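Local atomic coordinates of phosphatase YwpJ (Bacillus subtilis, PDB entry 1NRW), a protein that catalyses the magnesium-dependent dephosphorylation of five- and six-carbon sugar phosphates and nucleoside monophosphates and, less readily, of flavin mononucleotide in vitro. Residues 102-107 and 113-118. Residues are numbered along the deposited sequence; the frame is centred on the assembly and turned at random.
Sequences YYYEVF and YTPQNG
V106 and Y113 form an antiparallel hydrogen-bonded pair: V106 N reaches Y113 O at 2.8 Å, and Y113 N returns a bond to V106 O at 2.9 Å. Two residues before V106, the T114 hydroxyl serves Y104 O where P115, having no N-H, cannot, OG1 donating at 2.8 Å, nearly in line with the carbonyl. With OG1 anti to its own backbone N (chi1 178°), the same oxygen also accepts from Q116 N, 3.2 Å away, closing an ST turn. Q116 NE2 adds a weak bond to Y104 O, while a water donates to both Q116 OE1 and Y102 O. The Q116 amide lies near the Y103 ring, their planes 15° apart, and CG of Q116 is 3.6 Å from Y103 CG. On the V106 side of the sheet, P115 CD sits over one face of the Y104 ring, 3.8 Å from its centroid, a CH-pi contact. Y104 OH is hydrogen-bonded to E98 OE1 on helix 87-99; a leucine here, without ring or hydroxyl, would probably leave P115 CD without its CH-pi partner and E98 without this hydrogen-bond mate. Strands 154-156 and 172-178 flank the hairpin in the sheet of the cap domain, separate from the HAD core that holds the metal. The T114 hydroxyl, helped only weakly by the Q116 amide, thus prolongs the pairing where strand 112-114 ends and the chain turns toward helix 118-132.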
ATOM      1  N   TYR A 102     -19.091  -4.202   7.395  1.00 22.01           N
ATOM      2  CA  TYR A 102     -17.694  -3.785   7.395  1.00 20.16           C
ATOM      3  C   TYR A 102     -17.633  -2.548   6.513  1.00 19.79           C
ATOM      4  O   TYR A 102     -18.415  -2.435   5.568  1.00 19.18           O
ATOM      5  CB  TYR A 102     -16.805  -4.845   6.743  1.00 17.64           C
ATOM      6  CG  TYR A 102     -16.554  -6.078   7.570  1.00 18.94           C
ATOM      7  CD1 TYR A 102     -15.451  -6.155   8.426  1.00 18.41           C
ATOM      8  CD2 TYR A 102     -17.410  -7.172   7.489  1.00 18.29           C
ATOM      9  CE1 TYR A 102     -15.210  -7.303   9.182  1.00 16.39           C
ATOM     10  CE2 TYR A 102     -17.183  -8.317   8.237  1.00 18.80           C
ATOM     11  CZ  TYR A 102     -16.084  -8.378   9.080  1.00 20.08           C
ATOM     12  OH  TYR A 102     -15.871  -9.515   9.817  1.00 20.64           O
ATOM     13  N   TYR A 103     -16.740  -1.611   6.822  1.00 18.32           N
ATOM     14  CA  TYR A 103     -16.569  -0.460   5.944  1.00 17.64           C
ATOM     15  C   TYR A 103     -15.680  -1.077   4.868  1.00 18.71           C
ATOM     16  O   TYR A 103     -14.889  -1.975   5.170  1.00 18.70           O
ATOM     17  CB  TYR A 103     -15.764   0.671   6.598  1.00 17.78           C
ATOM     18  CG  TYR A 103     -16.426   1.426   7.723  1.00 18.21           C
ATOM     19  CD1 TYR A 103     -17.769   1.231   8.041  1.00 19.66           C
ATOM     20  CD2 TYR A 103     -15.692   2.339   8.485  1.00 18.31           C
ATOM     21  CE1 TYR A 103     -18.363   1.923   9.098  1.00 21.11           C
ATOM     22  CE2 TYR A 103     -16.275   3.035   9.537  1.00 19.42           C
ATOM     23  CZ  TYR A 103     -17.607   2.819   9.842  1.00 20.33           C
ATOM     24  OH  TYR A 103     -18.173   3.482  10.909  1.00 19.89           O
ATOM     25  N   TYR A 104     -15.791  -0.624   3.628  1.00 17.78           N
ATOM     26  CA  TYR A 104     -14.929  -1.183   2.597  1.00 15.95           C
ATOM     27  C   TYR A 104     -14.635  -0.209   1.470  1.00 15.94           C
ATOM     28  O   TYR A 104     -15.384   0.741   1.234  1.00 16.05           O
ATOM     29  CB  TYR A 104     -15.522  -2.500   2.056  1.00 17.30           C
ATOM     30  CG  TYR A 104     -16.794  -2.367   1.247  1.00 18.12           C
ATOM     31  CD1 TYR A 104     -16.747  -2.066  -0.117  1.00 19.65           C
ATOM     32  CD2 TYR A 104     -18.043  -2.544   1.841  1.00 19.49           C
ATOM     33  CE1 TYR A 104     -17.911  -1.947  -0.869  1.00 18.44           C
ATOM     34  CE2 TYR A 104     -19.218  -2.426   1.099  1.00 18.35           C
ATOM     35  CZ  TYR A 104     -19.142  -2.126  -0.254  1.00 20.67           C
ATOM     36  OH  TYR A 104     -20.294  -2.003  -0.995  1.00 20.15           O
ATOM     37  N   GLU A 105     -13.512  -0.432   0.799  1.00 15.51           N
ATOM     38  CA  GLU A 105     -13.095   0.412  -0.309  1.00 15.24           C
ATOM     39  C   GLU A 105     -12.671  -0.532  -1.423  1.00 14.56           C
ATOM     40  O   GLU A 105     -11.954  -1.504  -1.175  1.00 16.12           O
ATOM     41  CB  GLU A 105     -11.921   1.303   0.109  1.00 15.73           C
ATOM     42  CG  GLU A 105     -12.250   2.232   1.277  1.00 18.18           C
ATOM     43  CD  GLU A 105     -11.085   3.122   1.672  1.00 20.67           C
ATOM     44  OE1 GLU A 105     -10.056   3.122   0.960  1.00 20.94           O
ATOM     45  OE2 GLU A 105     -11.202   3.828   2.696  1.00 23.59           O
ATOM     46  N   VAL A 106     -13.125  -0.251  -2.639  1.00 13.90           N
ATOM     47  CA  VAL A 106     -12.802  -1.096  -3.786  1.00 13.97           C
ATOM     48  C   VAL A 106     -11.888  -0.353  -4.752  1.00 13.61           C
ATOM     49  O   VAL A 106     -12.298   0.601  -5.417  1.00 13.12           O
ATOM     50  CB  VAL A 106     -14.087  -1.531  -4.533  1.00 13.71           C
ATOM     51  CG1 VAL A 106     -13.746  -2.567  -5.601  1.00 16.28           C
ATOM     52  CG2 VAL A 106     -15.101  -2.110  -3.541  1.00 16.87           C
ATOM     53  N   PHE A 107     -10.641  -0.797  -4.821  1.00 14.63           N
ATOM     54  CA  PHE A 107      -9.660  -0.182  -5.702  1.00 14.07           C
ATOM     55  C   PHE A 107      -9.800  -0.759  -7.104  1.00 16.31           C
ATOM     56  O   PHE A 107      -9.633  -1.959  -7.306  1.00 16.33           O
ATOM     57  CB  PHE A 107      -8.254  -0.433  -5.155  1.00 14.17           C
ATOM     58  CG  PHE A 107      -7.983   0.275  -3.853  1.00 13.73           C
ATOM     59  CD1 PHE A 107      -7.370   1.527  -3.842  1.00 16.18           C
ATOM     60  CD2 PHE A 107      -8.390  -0.285  -2.646  1.00 13.86           C
ATOM     61  CE1 PHE A 107      -7.168   2.215  -2.641  1.00 15.58           C
ATOM     62  CE2 PHE A 107      -8.192   0.397  -1.435  1.00 14.66           C
ATOM     63  CZ  PHE A 107      -7.581   1.647  -1.438  1.00 14.73           C
ATOM     64  N   TYR A 113     -14.189   2.796  -5.172  1.00 17.67           N
ATOM     65  CA  TYR A 113     -15.611   2.798  -4.858  1.00 17.79           C
ATOM     66  C   TYR A 113     -15.867   2.446  -3.407  1.00 15.90           C
ATOM     67  O   TYR A 113     -15.215   1.572  -2.847  1.00 15.49           O
ATOM     68  CB  TYR A 113     -16.340   1.816  -5.776  1.00 17.19           C
ATOM     69  CG  TYR A 113     -16.336   2.262  -7.214  1.00 19.77           C
ATOM     70  CD1 TYR A 113     -17.156   3.307  -7.638  1.00 21.57           C
ATOM     71  CD2 TYR A 113     -15.479   1.670  -8.149  1.00 21.40           C
ATOM     72  CE1 TYR A 113     -17.125   3.756  -8.948  1.00 24.80           C
ATOM     73  CE2 TYR A 113     -15.441   2.115  -9.465  1.00 24.54           C
ATOM     74  CZ  TYR A 113     -16.266   3.159  -9.858  1.00 26.77           C
ATOM     75  OH  TYR A 113     -16.232   3.613 -11.154  1.00 28.55           O
ATOM     76  N   THR A 114     -16.828   3.132  -2.799  1.00 16.13           N
ATOM     77  CA  THR A 114     -17.157   2.881  -1.407  1.00 15.55           C
ATOM     78  C   THR A 114     -18.514   3.480  -1.053  1.00 15.69           C
ATOM     79  O   THR A 114     -18.915   4.499  -1.610  1.00 16.39           O
ATOM     80  CB  THR A 114     -16.093   3.498  -0.456  1.00 15.90           C
ATOM     81  OG1 THR A 114     -16.476   3.274   0.906  1.00 16.48           O
ATOM     82  CG2 THR A 114     -15.964   5.001  -0.693  1.00 15.88           C
ATOM     83  N   PRO A 115     -19.244   2.828  -0.139  1.00 16.41           N
ATOM     84  CA  PRO A 115     -20.559   3.309   0.298  1.00 18.17           C
ATOM     85  C   PRO A 115     -20.441   4.136   1.586  1.00 18.97           C
ATOM     86  O   PRO A 115     -21.428   4.683   2.075  1.00 18.82           O
ATOM     87  CB  PRO A 115     -21.329   2.018   0.518  1.00 18.16           C
ATOM     88  CG  PRO A 115     -20.277   1.119   1.091  1.00 20.12           C
ATOM     89  CD  PRO A 115     -19.057   1.412   0.230  1.00 17.48           C
ATOM     90  N   GLN A 116     -19.231   4.223   2.133  1.00 17.76           N
ATOM     91  CA  GLN A 116     -18.999   4.970   3.368  1.00 17.22           C
ATOM     92  C   GLN A 116     -19.066   6.489   3.196  1.00 16.46           C
ATOM     93  O   GLN A 116     -18.833   7.013   2.104  1.00 17.68           O
ATOM     94  CB  GLN A 116     -17.636   4.595   3.962  1.00 17.33           C
ATOM     95  CG  GLN A 116     -17.647   3.425   4.941  1.00 21.92           C
ATOM     96  CD  GLN A 116     -18.307   2.180   4.388  1.00 22.66           C
ATOM     97  OE1 GLN A 116     -19.445   1.866   4.727  1.00 27.92           O
ATOM     98  NE2 GLN A 116     -17.597   1.467   3.530  1.00 19.10           N
ATOM     99  N   ASN A 117     -19.395   7.199   4.276  1.00 15.83           N
ATOM    100  CA  ASN A 117     -19.442   8.655   4.214  1.00 15.60           C
ATOM    101  C   ASN A 117     -18.081   9.231   4.622  1.00 15.59           C
ATOM    102  O   ASN A 117     -17.150   8.485   4.942  1.00 15.73           O
ATOM    103  CB  ASN A 117     -20.572   9.233   5.097  1.00 15.89           C
ATOM    104  CG  ASN A 117     -20.427   8.889   6.573  1.00 17.05           C
ATOM    105  OD1 ASN A 117     -19.322   8.828   7.111  1.00 16.78           O
ATOM    106  ND2 ASN A 117     -21.562   8.695   7.247  1.00 17.07           N
ATOM    107  N   GLY A 118     -17.968  10.556   4.600  1.00 15.61           N
ATOM    108  CA  GLY A 118     -16.713  11.204   4.938  1.00 14.85           C
ATOM    109  C   GLY A 118     -16.123  10.856   6.291  1.00 14.57           C
ATOM    110  O   GLY A 118     -14.924  10.579   6.400  1.00 13.05           O
TER
HETATM  111  O   HOH W   1     -20.503  -1.056   4.527  1.00 37.64           O